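Local coordinates for sulfite dehydrogenase (Paracoccus pantotrophus, PDB 2XTS), which oxidises protein-bound sulfane sulfur in the bacterial Sox system, using a molybdenum cofactor and probably passing the electrons to a partner cytochrome that carries heme c, at residues V261-P271 with L284-N294; Y350-L358 with Y368-W376. All coordinates share one frame; numbering follows the deposited sequence.

Both contacts lie in the C-terminal half of the chain, within the Mo-co oxidoreductase dimerisation domain, and they follow one another in series. Contact 1 comes first: residues 261-271 run out along the outermost strand, within this chain, of the antiparallel sheet, and residues 284-294 return beside them, closing a hairpin, with 12 residues between the two segments. Contact 2 closes a second short loop further on, where residues 350-358 enter helix 355-362 and residues 368-376 lead from the cobalt ligand His369 into strand 375-378. Their centres are about 11 Å apart, and the two contacts touch directly through Ser266 with Gln352 and Ile268 with Trp376.

Contact 1. Residues V261-P271 with L284-N294; sequences VMDAKSVITSP and LVISGLAWSGN
The antiparallel hairpin of strands 265-270 and 282-291 carries this contact; strand 265-270 is the outermost, within this chain, of the E-set-like sheet of the dimerisation domain. Its regular part is held by reciprocal backbone bonds: Lys265 N reaches Trp291 O at 2.9 Å, Trp291 N returns to Lys265 O, and Val267 and Leu289 exchange a second such pair. Beyond Ile268 a classic beta bulge sets Thr269 and Ser270 together against Ser287. Ser287 O takes both Thr269 N (2.8 Å) and Ser270 N (3.2 Å), while Ser287 N bonds back to Ser270 O. At the other end Gly293 N donates to Met262 O at 2.7 Å, and Ser292 OG accepts from Asn294 N in an ST turn.

On the face bearing Lys265 and Trp291, the lysine lies extended alongside the indole. With CG of Trp291 set between its backbone N and carbonyl carbon (chi1 61°), the ring folds back against the opposite strand; Lys265 CB makes a CH-pi contact 4.1 Å from the centroid of the five-membered ring, and CD comes within 3.5 Å of Trp291 CZ2. Both polar ends meet the carboxylate of Glu119, NZ in a salt bridge and NE1 by a hydrogen bond. On the other side of the hairpin, the one with Ser266 and Ala290, Ile268 CG2 packs on Ile286 CG2 at 3.8 Å.

Strand 325-333 pairs with the far edge of strand 282-291, whereas Ile268 rests on Leu340 and Ser342 of strand 338-346, and Ala290 packs on Ile297 and Val300 of strand 297-303.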
# COMPACT_ATOMS: atom_id res chain seq x y z
N VAL A 261 8.37 13.20 -20.66
CA VAL A 261 7.02 13.02 -20.12
C VAL A 261 6.32 11.80 -20.72
O VAL A 261 6.51 11.45 -21.90
CB VAL A 261 6.10 14.28 -20.20
CG1 VAL A 261 5.00 14.22 -19.12
CG2 VAL A 261 6.85 15.55 -19.99
N MET A 262 5.54 11.15 -19.87
CA MET A 262 4.68 10.05 -20.26
C MET A 262 3.28 10.62 -20.55
O MET A 262 2.67 11.26 -19.70
CB MET A 262 4.64 8.99 -19.16
CG MET A 262 5.99 8.41 -18.79
SD MET A 262 6.83 7.62 -20.18
CE MET A 262 5.91 6.08 -20.31
N ASP A 263 2.75 10.36 -21.74
CA ASP A 263 1.48 10.94 -22.15
C ASP A 263 0.27 10.15 -21.63
O ASP A 263 0.38 8.99 -21.20
CB ASP A 263 1.43 11.04 -23.68
CG ASP A 263 2.45 12.02 -24.25
OD1 ASP A 263 2.77 13.04 -23.61
OD2 ASP A 263 2.92 11.76 -25.38
N ALA A 264 -0.91 10.77 -21.71
CA ALA A 264 -2.14 10.18 -21.21
C ALA A 264 -2.38 8.81 -21.80
O ALA A 264 -2.24 8.60 -23.01
CB ALA A 264 -3.34 11.09 -21.47
N LYS A 265 -2.78 7.88 -20.94
CA LYS A 265 -2.87 6.50 -21.30
C LYS A 265 -3.93 5.82 -20.44
O LYS A 265 -4.27 6.29 -19.36
CB LYS A 265 -1.50 5.86 -21.06
CG LYS A 265 -1.31 4.48 -21.62
CD LYS A 265 0.17 4.13 -21.61
CE LYS A 265 0.43 2.69 -21.96
NZ LYS A 265 1.89 2.40 -22.11
N SER A 266 -4.42 4.69 -20.90
CA SER A 266 -5.38 3.90 -20.14
C SER A 266 -5.38 2.47 -20.61
O SER A 266 -4.98 2.16 -21.73
CB SER A 266 -6.80 4.43 -20.26
OG SER A 266 -7.34 4.22 -21.54
N VAL A 267 -5.92 1.61 -19.76
CA VAL A 267 -6.15 0.22 -20.11
C VAL A 267 -7.28 -0.33 -19.27
O VAL A 267 -7.36 -0.05 -18.07
CB VAL A 267 -4.87 -0.67 -19.98
CG1 VAL A 267 -4.32 -0.71 -18.55
CG2 VAL A 267 -5.14 -2.08 -20.53
N ILE A 268 -8.16 -1.11 -19.90
CA ILE A 268 -9.17 -1.91 -19.21
C ILE A 268 -8.48 -3.15 -18.63
O ILE A 268 -7.92 -3.97 -19.35
CB ILE A 268 -10.31 -2.29 -20.18
CG1 ILE A 268 -11.11 -1.03 -20.53
CG2 ILE A 268 -11.22 -3.33 -19.53
CD1 ILE A 268 -12.04 -1.18 -21.75
N THR A 269 -8.51 -3.27 -17.31
CA THR A 269 -7.87 -4.40 -16.62
C THR A 269 -8.79 -5.59 -16.49
O THR A 269 -8.32 -6.71 -16.36
CB THR A 269 -7.31 -3.95 -15.26
OG1 THR A 269 -8.36 -3.40 -14.46
CG2 THR A 269 -6.26 -2.87 -15.46
N SER A 270 -10.10 -5.36 -16.52
CA SER A 270 -11.04 -6.46 -16.61
C SER A 270 -12.34 -6.01 -17.24
O SER A 270 -12.82 -4.94 -16.98
CB SER A 270 -11.32 -7.07 -15.25
OG SER A 270 -12.16 -6.23 -14.50
N PRO A 271 -12.88 -6.84 -18.14
CA PRO A 271 -12.31 -8.07 -18.72
C PRO A 271 -10.99 -7.79 -19.43
O PRO A 271 -10.76 -6.69 -19.92
CB PRO A 271 -13.37 -8.52 -19.75
CG PRO A 271 -14.58 -7.79 -19.42
CD PRO A 271 -14.16 -6.50 -18.77
N LEU A 284 -21.94 -6.87 -15.65
CA LEU A 284 -20.51 -7.01 -15.86
C LEU A 284 -19.85 -5.70 -15.49
O LEU A 284 -20.26 -4.64 -15.97
CB LEU A 284 -20.23 -7.32 -17.34
CG LEU A 284 -18.78 -7.53 -17.77
CD1 LEU A 284 -18.19 -8.78 -17.16
CD2 LEU A 284 -18.70 -7.57 -19.27
N VAL A 285 -18.81 -5.79 -14.65
CA VAL A 285 -18.00 -4.62 -14.32
C VAL A 285 -16.84 -4.50 -15.31
O VAL A 285 -16.06 -5.44 -15.51
CB VAL A 285 -17.43 -4.74 -12.89
CG1 VAL A 285 -16.41 -3.60 -12.63
CG2 VAL A 285 -18.59 -4.76 -11.85
N ILE A 286 -16.75 -3.36 -15.97
CA ILE A 286 -15.56 -2.98 -16.71
C ILE A 286 -14.74 -2.09 -15.80
O ILE A 286 -15.22 -1.07 -15.33
CB ILE A 286 -15.88 -2.25 -18.05
CG1 ILE A 286 -16.72 -3.21 -18.94
CG2 ILE A 286 -14.60 -1.74 -18.69
CD1 ILE A 286 -17.15 -2.62 -20.24
N SER A 287 -13.51 -2.51 -15.51
CA SER A 287 -12.61 -1.78 -14.60
C SER A 287 -11.32 -1.46 -15.34
O SER A 287 -10.87 -2.27 -16.15
CB SER A 287 -12.28 -2.66 -13.40
OG SER A 287 -11.48 -1.98 -12.47
N GLY A 288 -10.72 -0.31 -15.04
CA GLY A 288 -9.41 -0.07 -15.58
C GLY A 288 -8.69 1.09 -14.96
O GLY A 288 -9.16 1.72 -14.01
N LEU A 289 -7.51 1.34 -15.53
CA LEU A 289 -6.60 2.37 -15.06
C LEU A 289 -6.35 3.42 -16.14
O LEU A 289 -6.25 3.10 -17.32
CB LEU A 289 -5.25 1.77 -14.67
CG LEU A 289 -5.26 0.93 -13.41
CD1 LEU A 289 -4.02 0.05 -13.34
CD2 LEU A 289 -5.42 1.84 -12.20
N ALA A 290 -6.26 4.68 -15.72
CA ALA A 290 -5.88 5.78 -16.61
C ALA A 290 -4.87 6.65 -15.87
O ALA A 290 -4.90 6.72 -14.63
CB ALA A 290 -7.09 6.61 -16.99
N TRP A 291 -3.99 7.32 -16.61
CA TRP A 291 -2.95 8.12 -16.00
C TRP A 291 -2.35 9.06 -17.05
O TRP A 291 -2.45 8.79 -18.24
CB TRP A 291 -1.86 7.23 -15.37
CG TRP A 291 -1.13 6.33 -16.32
CD1 TRP A 291 0.08 6.57 -16.87
CD2 TRP A 291 -1.54 5.03 -16.80
NE1 TRP A 291 0.47 5.54 -17.66
CE2 TRP A 291 -0.51 4.58 -17.65
CE3 TRP A 291 -2.66 4.22 -16.61
CZ2 TRP A 291 -0.55 3.34 -18.28
CZ3 TRP A 291 -2.69 2.99 -17.24
CH2 TRP A 291 -1.64 2.57 -18.07
N SER A 292 -1.71 10.13 -16.61
CA SER A 292 -1.04 11.05 -17.50
C SER A 292 0.10 11.76 -16.80
O SER A 292 -0.08 12.27 -15.69
CB SER A 292 -2.00 12.12 -17.98
OG SER A 292 -1.31 12.99 -18.85
N GLY A 293 1.24 11.86 -17.47
CA GLY A 293 2.34 12.65 -16.99
C GLY A 293 2.14 14.14 -17.13
O GLY A 293 2.94 14.90 -16.65
N ASN A 294 1.10 14.53 -17.86
CA ASN A 294 0.80 15.94 -18.09
C ASN A 294 -0.26 16.52 -17.16
O ASN A 294 -0.67 17.67 -17.33
CB ASN A 294 0.42 16.15 -19.57
CG ASN A 294 1.61 16.02 -20.50
OD1 ASN A 294 1.60 15.22 -21.46
ND2 ASN A 294 2.64 16.77 -20.23

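Contact 2. Residues Y350-L358 with Y368-W376; sequences YVQPTKDAL and YHNNGIQTW. With CO (cobalt (II) ion), chain G; GOL (glycerol), chain H.
An N-capped helix start meets an Asx turn here, just along the chain from the cobalt site. Ile373 N donates to Pro353 O at 2.9 Å, in the carbonyl plane. Thr354 caps helix 355-362, its OG1 accepting from Ala357 N at 2.9 Å; in the other segment, Asn370 OD1 accepts from Gly372 N, the Asx turn.

Gln352 stretches across with CG anti to the backbone N (chi1 -171°), and its NE2 donates to Asn371 O at 2.9 Å, approaching from above the carbonyl plane. Its OE1 is hydrogen-bonded to Ser266 OG, and a water links NE2, weakly, to Gln374 N. Shortening this side chain to that of an alanine would probably cost Asn371 O its amide donor and Ser266 OG one of its two partners, and open a gap beside Ile373 CG1.

Asn371 ND2 meets the Tyr350 hydroxyl at the ring's edge, a nearly straight bond (166°) of 2.9 Å to OH; ND2 also donates to Ala264 O, so two acceptors hold the amide. Leu358 CD1 packs over the turn, 3.4 Å from Gly372 N. A glycerol, probably from crystallisation, bridges Lys355 N and Ile373 O through O1.

His369 NE2 binds cobalt at 2.2 Å, with two waters and three further atoms, Glu219 OE1 and Thr259 O among them. A threonine N-cap and an Asx turn thus pack together where the loop from a metal ligand enters the dimerisation domain's E-set-like sheet.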
# COMPACT_ATOMS: atom_id res chain seq x y z
N TYR A 350 -5.60 16.84 -23.91
CA TYR A 350 -5.04 15.71 -24.65
C TYR A 350 -5.92 14.47 -24.50
O TYR A 350 -6.26 14.07 -23.36
CB TYR A 350 -3.62 15.44 -24.13
CG TYR A 350 -2.87 14.34 -24.83
CD1 TYR A 350 -3.12 13.01 -24.53
CD2 TYR A 350 -1.85 14.62 -25.73
CE1 TYR A 350 -2.41 11.99 -25.15
CE2 TYR A 350 -1.12 13.62 -26.34
CZ TYR A 350 -1.40 12.30 -26.04
OH TYR A 350 -0.69 11.27 -26.64
N VAL A 351 -6.22 13.86 -25.63
CA VAL A 351 -7.02 12.66 -25.75
C VAL A 351 -6.11 11.53 -26.22
O VAL A 351 -5.44 11.62 -27.26
CB VAL A 351 -8.16 12.83 -26.75
CG1 VAL A 351 -8.99 11.54 -26.82
CG2 VAL A 351 -9.01 14.05 -26.37
N GLN A 352 -6.05 10.46 -25.43
CA GLN A 352 -5.28 9.29 -25.78
C GLN A 352 -5.51 8.87 -27.24
O GLN A 352 -6.63 8.61 -27.63
CB GLN A 352 -5.63 8.14 -24.84
CG GLN A 352 -4.74 6.93 -24.97
CD GLN A 352 -5.23 5.74 -24.17
OE1 GLN A 352 -6.23 5.83 -23.45
NE2 GLN A 352 -4.53 4.61 -24.27
N PRO A 353 -4.42 8.73 -28.02
CA PRO A 353 -4.55 8.40 -29.43
C PRO A 353 -4.67 6.90 -29.68
O PRO A 353 -4.27 6.08 -28.84
CB PRO A 353 -3.24 8.91 -30.03
CG PRO A 353 -2.25 8.71 -28.94
CD PRO A 353 -3.02 9.08 -27.69
N THR A 354 -5.15 6.53 -30.86
CA THR A 354 -5.05 5.15 -31.31
C THR A 354 -3.61 4.80 -31.65
O THR A 354 -2.77 5.67 -31.92
CB THR A 354 -5.92 4.87 -32.54
OG1 THR A 354 -5.46 5.66 -33.64
CG2 THR A 354 -7.38 5.12 -32.25
N LYS A 355 -3.33 3.50 -31.68
CA LYS A 355 -2.02 2.99 -32.14
C LYS A 355 -1.74 3.48 -33.56
O LYS A 355 -0.64 3.92 -33.89
CB LYS A 355 -1.98 1.45 -32.10
CG LYS A 355 -2.20 0.81 -30.72
CD LYS A 355 -2.24 -0.72 -30.80
CE LYS A 355 -0.80 -1.25 -30.69
NZ LYS A 355 -0.65 -2.75 -30.65
N ASP A 356 -2.76 3.40 -34.42
CA ASP A 356 -2.60 3.86 -35.79
C ASP A 356 -2.30 5.35 -35.88
O ASP A 356 -1.49 5.76 -36.70
CB ASP A 356 -3.86 3.53 -36.60
CG ASP A 356 -3.95 2.08 -36.99
OD1 ASP A 356 -2.93 1.39 -36.97
OD2 ASP A 356 -5.07 1.64 -37.36
N ALA A 357 -2.94 6.16 -35.04
CA ALA A 357 -2.66 7.60 -35.05
C ALA A 357 -1.20 7.88 -34.65
O ALA A 357 -0.55 8.76 -35.21
CB ALA A 357 -3.63 8.38 -34.14
N LEU A 358 -0.72 7.14 -33.67
CA LEU A 358 0.68 7.25 -33.27
C LEU A 358 1.64 6.83 -34.37
O LEU A 358 2.59 7.55 -34.68
CB LEU A 358 0.96 6.45 -32.01
CG LEU A 358 0.44 7.07 -30.71
CD1 LEU A 358 0.44 6.00 -29.63
CD2 LEU A 358 1.30 8.23 -30.31
N TYR A 368 9.67 3.14 -27.46
CA TYR A 368 9.21 3.70 -26.21
C TYR A 368 7.90 4.49 -26.45
O TYR A 368 7.49 4.73 -27.59
CB TYR A 368 10.29 4.64 -25.66
CG TYR A 368 11.64 3.98 -25.49
CD1 TYR A 368 11.87 3.06 -24.46
CD2 TYR A 368 12.68 4.24 -26.36
CE1 TYR A 368 13.10 2.46 -24.29
CE2 TYR A 368 13.90 3.61 -26.20
CZ TYR A 368 14.11 2.72 -25.17
OH TYR A 368 15.36 2.18 -25.00
N HIS A 369 7.27 4.92 -25.35
CA HIS A 369 6.16 5.86 -25.40
C HIS A 369 4.95 5.39 -26.21
O HIS A 369 4.29 6.18 -26.86
CB HIS A 369 6.63 7.25 -25.84
CG HIS A 369 7.64 7.84 -24.90
ND1 HIS A 369 7.29 8.42 -23.69
CD2 HIS A 369 8.99 7.96 -25.00
CE1 HIS A 369 8.39 8.82 -23.07
NE2 HIS A 369 9.43 8.57 -23.84
N ASN A 370 4.64 4.10 -26.13
CA ASN A 370 3.41 3.59 -26.72
C ASN A 370 2.23 3.77 -25.78
O ASN A 370 1.95 2.92 -24.94
CB ASN A 370 3.56 2.12 -27.09
CG ASN A 370 2.34 1.60 -27.81
OD1 ASN A 370 1.36 2.35 -28.03
ND2 ASN A 370 2.36 0.32 -28.18
N ASN A 371 1.52 4.87 -25.97
CA ASN A 371 0.30 5.11 -25.21
C ASN A 371 -0.97 4.86 -26.03
O ASN A 371 -2.04 5.34 -25.66
CB ASN A 371 0.26 6.50 -24.56
CG ASN A 371 0.29 7.63 -25.55
OD1 ASN A 371 1.00 7.61 -26.55
ND2 ASN A 371 -0.50 8.68 -25.25
N GLY A 372 -0.88 4.10 -27.12
CA GLY A 372 -2.02 3.85 -27.97
C GLY A 372 -3.16 3.11 -27.27
O GLY A 372 -2.96 2.32 -26.36
N ILE A 373 -4.38 3.38 -27.72
CA ILE A 373 -5.57 2.72 -27.22
C ILE A 373 -5.45 1.22 -27.42
O ILE A 373 -5.16 0.75 -28.50
CB ILE A 373 -6.84 3.27 -27.93
CG1 ILE A 373 -7.11 4.72 -27.50
CG2 ILE A 373 -8.08 2.42 -27.70
CD1 ILE A 373 -8.15 5.43 -28.38
N GLN A 374 -5.71 0.49 -26.34
CA GLN A 374 -5.73 -0.97 -26.33
C GLN A 374 -7.13 -1.48 -26.65
O GLN A 374 -8.12 -0.94 -26.15
CB GLN A 374 -5.32 -1.46 -24.93
CG GLN A 374 -5.38 -2.97 -24.76
CD GLN A 374 -4.38 -3.73 -25.62
OE1 GLN A 374 -4.74 -4.58 -26.46
NE2 GLN A 374 -3.13 -3.41 -25.45
N THR A 375 -7.22 -2.53 -27.46
CA THR A 375 -8.48 -3.17 -27.79
C THR A 375 -8.48 -4.59 -27.24
O THR A 375 -7.51 -5.33 -27.40
CB THR A 375 -8.65 -3.27 -29.30
OG1 THR A 375 -8.49 -1.98 -29.89
CG2 THR A 375 -10.02 -3.84 -29.69
N TRP A 376 -9.58 -4.96 -26.59
CA TRP A 376 -9.82 -6.36 -26.22
C TRP A 376 -10.99 -6.92 -27.03
O TRP A 376 -12.09 -6.33 -27.06
CB TRP A 376 -10.22 -6.54 -24.75
CG TRP A 376 -9.26 -6.03 -23.73
CD1 TRP A 376 -9.61 -5.28 -22.65
CD2 TRP A 376 -7.83 -6.22 -23.64
NE1 TRP A 376 -8.51 -4.99 -21.90
CE2 TRP A 376 -7.40 -5.56 -22.47
CE3 TRP A 376 -6.88 -6.91 -24.40
CZ2 TRP A 376 -6.07 -5.52 -22.09
CZ3 TRP A 376 -5.57 -6.89 -24.00
CH2 TRP A 376 -5.17 -6.20 -22.87
CO CO G . 11.50 9.09 -23.53
C1 GOL H . -6.53 1.19 -31.80
O1 GOL H . -5.45 1.71 -31.00
C2 GOL H . -6.17 0.74 -33.24
O2 GOL H . -5.41 1.73 -33.94
C3 GOL H . -5.35 -0.55 -33.24
O3 GOL H . -6.11 -1.62 -32.76
O HOH W 1 -6.51 2.09 -24.03
O HOH W 2 13.52 9.80 -23.30
O HOH W 3 12.18 7.43 -24.66